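Local coordinates for protein (sliding clamp) (Enterobacteria phage RB69, PDB 1B77) that probably encircles DNA as a three-subunit ring that tethers the phage replicative polymerase to its template and so makes synthesis processive, at residues S16-I21 / I29-V34; V52-L57 / V90-A95; N179-M184 / A222-D227; A185-Q190 / Y216-E221. All coordinates share one frame; numbering follows the deposited sequence.

Contact 1: residues S16-I21 / I29-V34; sequences SINSGI and IMTRAV
With chi1 at -172°, N18 swings CG away from its own backbone N, and the amide reaches across to the main chain of R32. T31 holds OG1 in the same kind of position (chi1 -173°), which brings that hydroxyl to 3.4 Å from N18 CB; the two side chains pass each other at a slant. N18 ND2 donates to R32 O over 2.7 Å in a nearly straight bond (163° at the hydrogen). R32 O lies close to the plane of the amide, while ND2 is tilted somewhat from the R32 carbonyl plane. The other end of the amide is held as well: N18 OD1 accepts from G20 N at 3.0 Å. Gripped at both ends, the flat group has its rotation fixed.

Two waters bridge the segments. One lies 2.7 Å from T31 OG1 and is also within bonding reach of N18 O; the other donates to I17 O and accepts from V34 N, 2.8 Å away. Beside this polar row, I17 sets CG2 4.0 Å from A33 CB, and I17 also packs on T38 and A40 of strand 38-44. At the far end I21 CD1 approaches M30 O to 3.6 Å. F14 of helix 5-15 packs on both I21 and T31, so the helix covers this part of the contact.

The bond from G20 N to N18 OD1 closes an Asx turn. It shapes the link from helix 5-15 to strand 21-23 and, through ND2, ties that link to strand 28-32, an outermost strand of its sheet in this half of the DNA clamp fold.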
loop_
_atom_site.group_PDB
_atom_site.type_symbol
_atom_site.label_atom_id
_atom_site.label_comp_id
_atom_site.label_asym_id
_atom_site.label_seq_id
_atom_site.Cartn_x
_atom_site.Cartn_y
_atom_site.Cartn_z
ATOM N N SER A 16 18.122 -3.965 -8.309
ATOM C CA SER A 16 17.107 -3.514 -9.243
ATOM C C SER A 16 17.703 -3.536 -10.657
ATOM O O SER A 16 16.979 -3.477 -11.650
ATOM C CB SER A 16 16.636 -2.104 -8.889
ATOM O OG SER A 16 17.633 -1.153 -9.207
ATOM N N ILE A 17 19.028 -3.613 -10.744
ATOM C CA ILE A 17 19.688 -3.669 -12.045
ATOM C C ILE A 17 19.825 -5.123 -12.496
ATOM O O ILE A 17 19.645 -5.436 -13.670
ATOM C CB ILE A 17 21.088 -3.026 -12.003
ATOM C CG1 ILE A 17 20.957 -1.535 -11.690
ATOM C CG2 ILE A 17 21.796 -3.239 -13.351
ATOM C CD1 ILE A 17 22.258 -0.793 -11.623
ATOM N N ASN A 18 20.147 -5.996 -11.548
ATOM C CA ASN A 18 20.310 -7.434 -11.787
ATOM C C ASN A 18 19.893 -8.072 -10.456
ATOM O O ASN A 18 20.461 -7.758 -9.410
ATOM C CB ASN A 18 21.787 -7.769 -12.090
ATOM C CG ASN A 18 21.995 -9.224 -12.539
ATOM O OD1 ASN A 18 21.298 -10.136 -12.097
ATOM N ND2 ASN A 18 22.978 -9.436 -13.409
ATOM N N SER A 19 18.898 -8.952 -10.490
ATOM C CA SER A 19 18.415 -9.593 -9.269
ATOM C C SER A 19 19.472 -10.443 -8.565
ATOM O O SER A 19 19.313 -10.801 -7.391
ATOM C CB SER A 19 17.183 -10.450 -9.584
ATOM O OG SER A 19 17.471 -11.388 -10.610
ATOM N N GLY A 20 20.546 -10.772 -9.274
ATOM C CA GLY A 20 21.594 -11.572 -8.671
ATOM C C GLY A 20 22.913 -10.832 -8.692
ATOM O O GLY A 20 23.022 -9.780 -9.317
ATOM N N ILE A 21 23.917 -11.356 -8.005
ATOM C CA ILE A 21 25.211 -10.690 -8.000
ATOM C C ILE A 21 26.358 -11.591 -7.555
ATOM O O ILE A 21 26.153 -12.619 -6.904
ATOM C CB ILE A 21 25.179 -9.446 -7.077
ATOM C CG1 ILE A 21 26.418 -8.583 -7.310
ATOM C CG2 ILE A 21 25.106 -9.874 -5.632
ATOM C CD1 ILE A 21 26.332 -7.241 -6.626
ATOM N N ILE A 29 32.227 -3.362 -5.073
ATOM C CA ILE A 29 31.101 -4.110 -5.605
ATOM C C ILE A 29 30.713 -3.583 -6.983
ATOM O O ILE A 29 30.885 -2.396 -7.290
ATOM C CB ILE A 29 29.872 -4.026 -4.677
ATOM C CG1 ILE A 29 29.501 -2.566 -4.437
ATOM C CG2 ILE A 29 30.165 -4.732 -3.360
ATOM C CD1 ILE A 29 28.214 -2.377 -3.679
ATOM N N MET A 30 30.208 -4.478 -7.819
ATOM C CA MET A 30 29.770 -4.108 -9.150
ATOM C C MET A 30 28.745 -5.112 -9.663
ATOM O O MET A 30 28.654 -6.241 -9.178
ATOM C CB MET A 30 30.954 -4.039 -10.118
ATOM C CG MET A 30 31.695 -5.353 -10.326
ATOM S SD MET A 30 32.987 -5.204 -11.596
ATOM C CE MET A 30 33.870 -6.755 -11.380
ATOM N N THR A 31 27.973 -4.685 -10.650
ATOM C CA THR A 31 26.968 -5.544 -11.236
ATOM C C THR A 31 26.680 -5.042 -12.639
ATOM O O THR A 31 27.046 -3.919 -13.005
ATOM C CB THR A 31 25.659 -5.519 -10.414
ATOM O OG1 THR A 31 24.753 -6.508 -10.926
ATOM C CG2 THR A 31 25.000 -4.144 -10.498
ATOM N N ARG A 32 26.032 -5.883 -13.428
ATOM C CA ARG A 32 25.674 -5.510 -14.782
ATOM C C ARG A 32 24.381 -6.231 -15.136
ATOM O O ARG A 32 24.192 -7.389 -14.763
ATOM C CB ARG A 32 26.796 -5.885 -15.752
ATOM C CG ARG A 32 26.439 -5.653 -17.208
ATOM C CD ARG A 32 27.667 -5.670 -18.117
ATOM N NE ARG A 32 27.270 -5.567 -19.517
ATOM C CZ ARG A 32 28.108 -5.401 -20.537
ATOM N NH1 ARG A 32 29.418 -5.316 -20.325
ATOM N NH2 ARG A 32 27.634 -5.324 -21.776
ATOM N N ALA A 33 23.495 -5.538 -15.845
ATOM C CA ALA A 33 22.214 -6.106 -16.236
ATOM C C ALA A 33 22.380 -7.308 -17.166
ATOM O O ALA A 33 23.365 -7.418 -17.900
ATOM C CB ALA A 33 21.358 -5.039 -16.909
ATOM N N VAL A 34 21.412 -8.212 -17.114
ATOM C CA VAL A 34 21.432 -9.390 -17.958
ATOM C C VAL A 34 21.516 -8.975 -19.422
ATOM O O VAL A 34 22.220 -9.602 -20.203
ATOM C CB VAL A 34 20.159 -10.245 -17.743
ATOM C CG1 VAL A 34 20.104 -11.387 -18.763
ATOM C CG2 VAL A 34 20.163 -10.811 -16.324
HETATM O O HOH W 1 19.307 -7.644 -15.316
HETATM O O HOH W 2 22.957 -6.742 -8.865
#

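Contact 2: residues V52-L57 / V90-A95; sequences VALYDL and VYWPAA
A53 and A95 supply the one direct hydrogen bond between 52-57 and 90-95: A95 N donates to A53 O at 2.8 Å (163° at the hydrogen), with the donor well tilted from the carbonyl plane. The remaining polar links run through water. One molecule accepts from A53 N and donates to A95 O; a second accepts from Y55 N, 2.9 Å away, and donates to P93 O. A third takes protons from both D56 N and W92 NE1, the latter at 2.8 Å, so the indole N-H is satisfied through solvent.

Apolar contacts fill in between. L54 and W92 cross at about a right angle, L54 CD2 coming to 3.7 Å from W92 CD1. With CG anti to the W92 backbone N (chi1 -168°), the indole is carried toward the 52-57 segment. P93 CD lies over one face of the same indole, near its rim. V52 CG2 meets A94 CB at 3.7 Å. The methyl of A95 sits between neighbours, 3.9 Å from Y55 CB and 4.2 Å from A53 CB. Apart from these, the indole also comes within 3.8 Å of the polar D56 O, through W92 CZ2.

Helix 57-64 extends the indole's surroundings: F60 meets W92 edge-to-face, and D56 caps the helix start by accepting from S59 N through OD1. V90 joins an antiparallel ladder with a strand of the second subunit, and W92 packs on L133 of that chain. A sheet running on from one subunit to the next, backed here by strand 52-54 and its helix, is characteristic of the sliding-clamp ring.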
loop_
_atom_site.group_PDB
_atom_site.type_symbol
_atom_site.label_atom_id
_atom_site.label_comp_id
_atom_site.label_asym_id
_atom_site.label_seq_id
_atom_site.Cartn_x
_atom_site.Cartn_y
_atom_site.Cartn_z
ATOM N N VAL A 52 31.244 -15.241 -3.205
ATOM C CA VAL A 52 30.000 -15.989 -3.250
ATOM C C VAL A 52 28.997 -15.317 -4.173
ATOM O O VAL A 52 28.896 -14.092 -4.222
ATOM C CB VAL A 52 29.391 -16.129 -1.825
ATOM C CG1 VAL A 52 28.972 -14.760 -1.305
ATOM C CG2 VAL A 52 28.212 -17.120 -1.838
ATOM N N ALA A 53 28.265 -16.138 -4.914
ATOM C CA ALA A 53 27.268 -15.642 -5.833
ATOM C C ALA A 53 25.894 -15.729 -5.187
ATOM O O ALA A 53 25.559 -16.724 -4.545
ATOM C CB ALA A 53 27.294 -16.456 -7.123
ATOM N N LEU A 54 25.101 -14.683 -5.361
ATOM C CA LEU A 54 23.749 -14.636 -4.821
ATOM C C LEU A 54 22.752 -14.578 -5.980
ATOM O O LEU A 54 22.848 -13.706 -6.844
ATOM C CB LEU A 54 23.593 -13.414 -3.921
ATOM C CG LEU A 54 24.330 -13.507 -2.586
ATOM C CD1 LEU A 54 24.439 -12.119 -1.955
ATOM C CD2 LEU A 54 23.596 -14.470 -1.672
ATOM N N TYR A 55 21.813 -15.518 -5.996
ATOM C CA TYR A 55 20.790 -15.602 -7.040
ATOM C C TYR A 55 19.698 -14.552 -6.829
ATOM O O TYR A 55 19.214 -13.953 -7.788
ATOM C CB TYR A 55 20.147 -16.990 -7.022
ATOM C CG TYR A 55 19.207 -17.267 -8.176
ATOM C CD1 TYR A 55 19.694 -17.455 -9.466
ATOM C CD2 TYR A 55 17.827 -17.331 -7.977
ATOM C CE1 TYR A 55 18.830 -17.705 -10.538
ATOM C CE2 TYR A 55 16.950 -17.579 -9.040
ATOM C CZ TYR A 55 17.459 -17.766 -10.315
ATOM O OH TYR A 55 16.605 -18.041 -11.358
ATOM N N ASP A 56 19.312 -14.342 -5.572
ATOM C CA ASP A 56 18.260 -13.386 -5.227
ATOM C C ASP A 56 18.770 -12.395 -4.188
ATOM O O ASP A 56 18.446 -12.493 -3.004
ATOM C CB ASP A 56 17.041 -14.126 -4.666
ATOM C CG ASP A 56 15.808 -13.234 -4.559
ATOM O OD1 ASP A 56 15.942 -11.986 -4.537
ATOM O OD2 ASP A 56 14.694 -13.798 -4.483
ATOM N N LEU A 57 19.564 -11.437 -4.650
ATOM C CA LEU A 57 20.158 -10.425 -3.792
ATOM C C LEU A 57 19.147 -9.647 -2.963
ATOM O O LEU A 57 19.373 -9.395 -1.780
ATOM C CB LEU A 57 20.974 -9.447 -4.642
ATOM C CG LEU A 57 21.588 -8.252 -3.915
ATOM C CD1 LEU A 57 22.434 -8.742 -2.756
ATOM C CD2 LEU A 57 22.420 -7.430 -4.897
ATOM N N VAL A 90 20.932 -17.818 10.477
ATOM C CA VAL A 90 20.168 -17.868 9.243
ATOM C C VAL A 90 21.088 -18.374 8.149
ATOM O O VAL A 90 22.180 -17.845 7.960
ATOM C CB VAL A 90 19.642 -16.470 8.816
ATOM C CG1 VAL A 90 18.967 -16.571 7.445
ATOM C CG2 VAL A 90 18.668 -15.924 9.851
ATOM N N TYR A 91 20.656 -19.405 7.432
ATOM C CA TYR A 91 21.453 -19.929 6.337
ATOM C C TYR A 91 20.810 -19.473 5.036
ATOM O O TYR A 91 19.586 -19.491 4.906
ATOM C CB TYR A 91 21.519 -21.456 6.390
ATOM C CG TYR A 91 22.119 -21.981 7.671
ATOM C CD1 TYR A 91 23.493 -21.916 7.900
ATOM C CD2 TYR A 91 21.312 -22.529 8.662
ATOM C CE1 TYR A 91 24.050 -22.385 9.089
ATOM C CE2 TYR A 91 21.856 -23.001 9.852
ATOM C CZ TYR A 91 23.221 -22.928 10.061
ATOM O OH TYR A 91 23.743 -23.390 11.247
ATOM N N TRP A 92 21.635 -19.042 4.084
ATOM C CA TRP A 92 21.141 -18.579 2.793
ATOM C C TRP A 92 21.908 -19.299 1.688
ATOM O O TRP A 92 23.123 -19.457 1.760
ATOM C CB TRP A 92 21.313 -17.057 2.675
ATOM C CG TRP A 92 20.579 -16.456 1.506
ATOM C CD1 TRP A 92 21.042 -16.317 0.226
ATOM C CD2 TRP A 92 19.239 -15.946 1.504
ATOM N NE1 TRP A 92 20.075 -15.754 -0.568
ATOM C CE2 TRP A 92 18.957 -15.518 0.189
ATOM C CE3 TRP A 92 18.248 -15.816 2.490
ATOM C CZ2 TRP A 92 17.726 -14.958 -0.171
ATOM C CZ3 TRP A 92 17.014 -15.262 2.129
ATOM C CH2 TRP A 92 16.768 -14.843 0.808
ATOM N N PRO A 93 21.204 -19.751 0.646
ATOM C CA PRO A 93 21.882 -20.460 -0.438
ATOM C C PRO A 93 22.904 -19.678 -1.253
ATOM O O PRO A 93 22.693 -18.515 -1.599
ATOM C CB PRO A 93 20.723 -20.947 -1.297
ATOM C CG PRO A 93 19.721 -19.851 -1.132
ATOM C CD PRO A 93 19.765 -19.617 0.360
ATOM N N ALA A 94 24.016 -20.349 -1.542
ATOM C CA ALA A 94 25.089 -19.801 -2.359
ATOM C C ALA A 94 24.769 -20.305 -3.757
ATOM O O ALA A 94 24.582 -21.503 -3.956
ATOM C CB ALA A 94 26.431 -20.352 -1.908
ATOM N N ALA A 95 24.701 -19.402 -4.724
ATOM C CA ALA A 95 24.368 -19.789 -6.082
ATOM C C ALA A 95 25.562 -20.257 -6.906
ATOM O O ALA A 95 26.700 -19.849 -6.675
ATOM C CB ALA A 95 23.688 -18.630 -6.787
HETATM O O HOH W 3 28.567 -18.906 -5.077
HETATM O O HOH W 4 21.625 -17.690 -4.119
HETATM O O HOH W 5 19.723 -15.908 -3.297
#

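Contact 3: residues N179-M184 / A222-D227; sequences NFVINM and ADSTHD
S224 reaches the backbone of V181 with its side chain. Its CB lies 3.8 Å from N179 O, and its OG goes on to the amide of V181. The first torsion, chi1 -60°, keeps OG beside the S224 backbone N, and at the tip OG accepts from V181 N over 3.0 Å in a nearly straight bond (163° at the hydrogen). OG is also hydrogen-bonded to E221 O, so a single hydroxyl joins V181 of strand 178-183 to E221, just ahead of the 222-227 segment. S224 CA adds a CA-H...O contact with N179 O at 3.4 Å.

One residue on, the main chain takes over. N179 and T225 form an antiparallel hydrogen-bonded pair: N179 N donates to T225 O at 2.8 Å, nearly along the C=O axis, and T225 N returns a longer bond of 3.2 Å to N179 O, approaching from above that carbonyl's plane. This pairing sets the short strand 225-226, close to the C terminus, on the edge of the antiparallel sheet formed by 165-171, 146-152, 137-143 and 178-183, in the C-terminal half of the clamp subunit.

Side chains follow the pairing. N179 CB lies 3.7 Å from T225 OG1, and a water bridges N179 OD1 and D223 O, its distance to the latter doubtfully short. V181 and D223 cross at about a right angle, with both V181 methyls against the carboxylate: CG1 and CG2 are each 3.5 Å from D223 OD2, which also makes a long, weak ion pair with K154. F180 and H226 meet at a slant, F180 CE1 and CZ both touching H226 CB.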
loop_
_atom_site.group_PDB
_atom_site.type_symbol
_atom_site.label_atom_id
_atom_site.label_comp_id
_atom_site.label_asym_id
_atom_site.label_seq_id
_atom_site.Cartn_x
_atom_site.Cartn_y
_atom_site.Cartn_z
ATOM N N ASN A 179 23.122 14.261 -30.063
ATOM C CA ASN A 179 21.787 13.915 -29.593
ATOM C C ASN A 179 21.875 12.473 -29.097
ATOM O O ASN A 179 21.545 11.526 -29.826
ATOM C CB ASN A 179 20.766 14.028 -30.727
ATOM C CG ASN A 179 19.335 13.880 -30.241
ATOM O OD1 ASN A 179 18.789 12.778 -30.195
ATOM N ND2 ASN A 179 18.729 14.995 -29.853
ATOM N N PHE A 180 22.355 12.317 -27.863
ATOM C CA PHE A 180 22.513 10.997 -27.261
ATOM C C PHE A 180 21.185 10.502 -26.708
ATOM O O PHE A 180 20.572 11.152 -25.863
ATOM C CB PHE A 180 23.566 11.031 -26.144
ATOM C CG PHE A 180 24.936 11.448 -26.607
ATOM C CD1 PHE A 180 25.741 10.572 -27.334
ATOM C CD2 PHE A 180 25.430 12.714 -26.308
ATOM C CE1 PHE A 180 27.024 10.958 -27.754
ATOM C CE2 PHE A 180 26.708 13.102 -26.723
ATOM C CZ PHE A 180 27.502 12.223 -27.444
ATOM N N VAL A 181 20.757 9.339 -27.190
ATOM C CA VAL A 181 19.491 8.742 -26.785
ATOM C C VAL A 181 19.637 7.643 -25.735
ATOM O O VAL A 181 20.437 6.715 -25.894
ATOM C CB VAL A 181 18.765 8.155 -28.009
ATOM C CG1 VAL A 181 17.406 7.600 -27.602
ATOM C CG2 VAL A 181 18.626 9.219 -29.072
ATOM N N ILE A 182 18.845 7.741 -24.671
ATOM C CA ILE A 182 18.885 6.759 -23.594
ATOM C C ILE A 182 17.519 6.144 -23.300
ATOM O O ILE A 182 16.522 6.854 -23.190
ATOM C CB ILE A 182 19.438 7.389 -22.290
ATOM C CG1 ILE A 182 20.920 7.723 -22.464
ATOM C CG2 ILE A 182 19.238 6.442 -21.110
ATOM C CD1 ILE A 182 21.530 8.451 -21.289
ATOM N N ASN A 183 17.480 4.821 -23.190
ATOM C CA ASN A 183 16.245 4.118 -22.879
ATOM C C ASN A 183 16.002 4.353 -21.389
ATOM O O ASN A 183 16.782 3.913 -20.549
ATOM C CB ASN A 183 16.396 2.619 -23.173
ATOM C CG ASN A 183 15.205 1.794 -22.680
ATOM O OD1 ASN A 183 14.079 2.292 -22.581
ATOM N ND2 ASN A 183 15.452 0.518 -22.383
ATOM N N MET A 184 14.925 5.058 -21.073
ATOM C CA MET A 184 14.631 5.375 -19.688
ATOM C C MET A 184 14.589 4.171 -18.761
ATOM O O MET A 184 14.776 4.302 -17.556
ATOM C CB MET A 184 13.312 6.135 -19.580
ATOM C CG MET A 184 13.193 6.903 -18.285
ATOM S SD MET A 184 13.936 8.562 -18.325
ATOM C CE MET A 184 15.590 8.240 -18.760
ATOM N N ALA A 222 20.936 3.187 -30.695
ATOM C CA ALA A 222 21.481 3.236 -32.045
ATOM C C ALA A 222 21.077 4.509 -32.782
ATOM O O ALA A 222 21.787 4.965 -33.676
ATOM C CB ALA A 222 21.033 2.006 -32.833
ATOM N N ASP A 223 19.942 5.088 -32.406
ATOM C CA ASP A 223 19.490 6.309 -33.058
ATOM C C ASP A 223 20.197 7.550 -32.524
ATOM O O ASP A 223 19.826 8.682 -32.846
ATOM C CB ASP A 223 17.971 6.455 -32.934
ATOM C CG ASP A 223 17.459 6.126 -31.547
ATOM O OD1 ASP A 223 17.787 5.032 -31.025
ATOM O OD2 ASP A 223 16.719 6.958 -30.984
ATOM N N SER A 224 21.222 7.337 -31.705
ATOM C CA SER A 224 21.997 8.448 -31.173
ATOM C C SER A 224 22.836 8.973 -32.335
ATOM O O SER A 224 23.135 8.234 -33.275
ATOM C CB SER A 224 22.938 7.971 -30.057
ATOM O OG SER A 224 22.235 7.401 -28.970
ATOM N N THR A 225 23.210 10.245 -32.272
ATOM C CA THR A 225 24.041 10.858 -33.304
ATOM C C THR A 225 24.952 11.888 -32.649
ATOM O O THR A 225 24.545 12.567 -31.709
ATOM C CB THR A 225 23.192 11.574 -34.385
ATOM O OG1 THR A 225 22.325 12.528 -33.759
ATOM C CG2 THR A 225 22.362 10.569 -35.173
ATOM N N HIS A 226 26.187 11.990 -33.137
ATOM C CA HIS A 226 27.145 12.952 -32.601
ATOM C C HIS A 226 28.165 13.375 -33.657
ATOM O O HIS A 226 28.318 12.713 -34.684
ATOM C CB HIS A 226 27.887 12.362 -31.405
ATOM C CG HIS A 226 28.770 11.209 -31.755
ATOM N ND1 HIS A 226 28.282 9.937 -31.976
ATOM C CD2 HIS A 226 30.105 11.137 -31.945
ATOM C CE1 HIS A 226 29.285 9.132 -32.283
ATOM N NE2 HIS A 226 30.400 9.833 -32.272
ATOM N N ASP A 227 28.868 14.470 -33.375
ATOM C CA ASP A 227 29.884 15.022 -34.271
ATOM C C ASP A 227 31.283 14.511 -33.949
ATOM O O ASP A 227 32.147 14.482 -34.823
ATOM C CB ASP A 227 29.907 16.551 -34.168
ATOM C CG ASP A 227 28.680 17.201 -34.767
ATOM O OD1 ASP A 227 27.558 16.689 -34.559
ATOM O OD2 ASP A 227 28.835 18.244 -35.439
HETATM O O HOH W 6 19.103 11.101 -32.899
#

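Contact 4: residues A185-Q190 / Y216-E221; sequences ANMKIQ and YVIAME
I189 and Y216 meet where a loop with two consecutive inverse gamma turns, centred on M187 and K188, folds over strand 215-219. That strand belongs to the six-stranded antiparallel sheet that runs through both halves of the clamp subunit. I189 lies over one face of the Y216 ring: its CG1 stands 4.0 Å from the ring centroid, close to the normal, in a CH-pi contact shifted toward the rim. Its CG2 adds an approach to CE1, and the backbone CA covers the phenol end, 3.7 Å from CZ. At chi2 72° the I189 chain bends beyond CG1, and CD1 meets I218 CD1 at 3.7 Å.

Y216 turns its ring toward the loop with CG anti to the carbonyl carbon (chi1 -57°), which delivers the hydroxyl to the start of Q190. There Q190 N donates to Y216 OH at 3.0 Å, almost straight (172°). The hydroxyl is also hydrogen-bonded to N13 OD1, while N13 ND2 binds K188 O, so the end of helix 5-15 grips both sides of the contact. The Q190 methylene CG lies 3.4 Å from the same Y216 OH.

M187 points away from the strand at its base, yet bends at both later side-chain torsions, so that SD returns to 3.7 Å from I218 CD1; the two side chains cross at about a right angle. I218 CD1 thus touches I189, M187 and the main chain, with N186 O 3.5 Å away; that carbonyl is hydrogen-bonded to T38 OG1. On the other branch of I218, CG2 lies 3.8 Å from N186 CB.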
loop_
_atom_site.group_PDB
_atom_site.type_symbol
_atom_site.label_atom_id
_atom_site.label_comp_id
_atom_site.label_asym_id
_atom_site.label_seq_id
_atom_site.Cartn_x
_atom_site.Cartn_y
_atom_site.Cartn_z
ATOM N N ALA A 185 14.350 2.993 -19.322
ATOM C CA ALA A 185 14.278 1.786 -18.512
ATOM C C ALA A 185 15.632 1.412 -17.924
ATOM O O ALA A 185 15.705 0.570 -17.025
ATOM C CB ALA A 185 13.737 0.632 -19.341
ATOM N N ASN A 186 16.704 2.020 -18.426
ATOM C CA ASN A 186 18.036 1.707 -17.921
ATOM C C ASN A 186 18.533 2.716 -16.887
ATOM O O ASN A 186 19.638 2.573 -16.369
ATOM C CB ASN A 186 19.034 1.643 -19.077
ATOM C CG ASN A 186 18.585 0.709 -20.170
ATOM O OD1 ASN A 186 18.233 -0.438 -19.905
ATOM N ND2 ASN A 186 18.600 1.186 -21.408
ATOM N N MET A 187 17.716 3.728 -16.594
ATOM C CA MET A 187 18.096 4.765 -15.630
ATOM C C MET A 187 17.799 4.375 -14.186
ATOM O O MET A 187 17.068 5.080 -13.487
ATOM C CB MET A 187 17.373 6.077 -15.961
ATOM C CG MET A 187 17.802 6.705 -17.271
ATOM S SD MET A 187 19.488 7.337 -17.246
ATOM C CE MET A 187 19.249 8.857 -16.317
ATOM N N LYS A 188 18.373 3.257 -13.752
ATOM C CA LYS A 188 18.182 2.749 -12.390
ATOM C C LYS A 188 19.139 3.480 -11.443
ATOM O O LYS A 188 19.790 2.862 -10.606
ATOM C CB LYS A 188 18.486 1.245 -12.343
ATOM C CG LYS A 188 17.815 0.416 -13.431
ATOM C CD LYS A 188 16.331 0.230 -13.185
ATOM C CE LYS A 188 15.681 -0.510 -14.343
ATOM N NZ LYS A 188 16.299 -1.842 -14.596
ATOM N N ILE A 189 19.218 4.795 -11.597
ATOM C CA ILE A 189 20.097 5.629 -10.785
ATOM C C ILE A 189 19.451 6.034 -9.462
ATOM O O ILE A 189 18.380 6.634 -9.457
ATOM C CB ILE A 189 20.461 6.919 -11.553
ATOM C CG1 ILE A 189 21.349 6.583 -12.747
ATOM C CG2 ILE A 189 21.157 7.900 -10.640
ATOM C CD1 ILE A 189 20.631 5.884 -13.858
ATOM N N GLN A 190 20.102 5.729 -8.344
ATOM C CA GLN A 190 19.547 6.105 -7.043
ATOM C C GLN A 190 19.614 7.631 -6.874
ATOM O O GLN A 190 20.417 8.289 -7.518
ATOM C CB GLN A 190 20.315 5.410 -5.906
ATOM C CG GLN A 190 21.769 5.849 -5.743
ATOM C CD GLN A 190 22.420 5.262 -4.495
ATOM O OE1 GLN A 190 23.485 5.702 -4.078
ATOM N NE2 GLN A 190 21.786 4.264 -3.906
ATOM N N TYR A 216 27.578 4.822 -12.583
ATOM C CA TYR A 216 26.808 3.986 -13.496
ATOM C C TYR A 216 27.260 4.219 -14.924
ATOM O O TYR A 216 27.628 5.337 -15.289
ATOM C CB TYR A 216 25.310 4.304 -13.451
ATOM C CG TYR A 216 24.634 4.206 -12.107
ATOM C CD1 TYR A 216 24.629 5.284 -11.234
ATOM C CD2 TYR A 216 23.941 3.054 -11.736
ATOM C CE1 TYR A 216 23.943 5.233 -10.025
ATOM C CE2 TYR A 216 23.248 2.991 -10.519
ATOM C CZ TYR A 216 23.253 4.089 -9.675
ATOM O OH TYR A 216 22.548 4.066 -8.496
ATOM N N VAL A 217 27.245 3.157 -15.722
ATOM C CA VAL A 217 27.585 3.250 -17.138
ATOM C C VAL A 217 26.390 2.674 -17.890
ATOM O O VAL A 217 26.017 1.509 -17.710
ATOM C CB VAL A 217 28.854 2.451 -17.517
ATOM C CG1 VAL A 217 28.998 2.416 -19.046
ATOM C CG2 VAL A 217 30.097 3.111 -16.901
ATOM N N ILE A 218 25.777 3.508 -18.716
ATOM C CA ILE A 218 24.614 3.089 -19.467
ATOM C C ILE A 218 24.845 3.189 -20.966
ATOM O O ILE A 218 25.287 4.221 -21.474
ATOM C CB ILE A 218 23.390 3.944 -19.087
ATOM C CG1 ILE A 218 23.119 3.807 -17.583
ATOM C CG2 ILE A 218 22.183 3.510 -19.890
ATOM C CD1 ILE A 218 22.193 4.858 -17.020
ATOM N N ALA A 219 24.543 2.100 -21.664
ATOM C CA ALA A 219 24.690 2.054 -23.111
ATOM C C ALA A 219 23.628 2.952 -23.724
ATOM O O ALA A 219 22.524 3.060 -23.196
ATOM C CB ALA A 219 24.517 0.622 -23.608
ATOM N N MET A 220 23.963 3.611 -24.824
ATOM C CA MET A 220 23.005 4.485 -25.483
ATOM C C MET A 220 22.447 3.841 -26.747
ATOM O O MET A 220 23.020 2.892 -27.278
ATOM C CB MET A 220 23.649 5.839 -25.792
ATOM C CG MET A 220 24.041 6.607 -24.532
ATOM S SD MET A 220 24.801 8.203 -24.887
ATOM C CE MET A 220 24.420 9.065 -23.426
ATOM N N GLU A 221 21.319 4.362 -27.215
ATOM C CA GLU A 221 20.637 3.826 -28.388
ATOM C C GLU A 221 21.311 4.035 -29.738
ATOM O O GLU A 221 22.133 4.934 -29.909
ATOM C CB GLU A 221 19.213 4.373 -28.440
ATOM C CG GLU A 221 18.440 4.096 -27.165
ATOM C CD GLU A 221 18.515 2.643 -26.769
ATOM O OE1 GLU A 221 18.120 1.791 -27.590
ATOM O OE2 GLU A 221 18.976 2.350 -25.642
#

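In the fold
Along the chain contact 1 closes before contact 2 opens; contact 4 then lies nested within the loop closed by contact 3. Contacts 1 and 2, centres 14 Å apart, are joined by the pairing of strands 21-23 and 52-54 in the N-terminal half. Contacts 3 and 4, centres 13 Å apart, meet where E221 N probably donates to V181 O. The halves join between contacts 1 and 4, centres 12 Å apart: both reach the six-stranded sheet, where strand 38-44 runs beside 215-219, and I17 packs on K188 and Y216. Contacts 2 and 3, on opposite sides of the chain's centre, lie about 37 Å apart between centres, consistent with an elongated subunit, three of which form the ring expected of a sliding clamp.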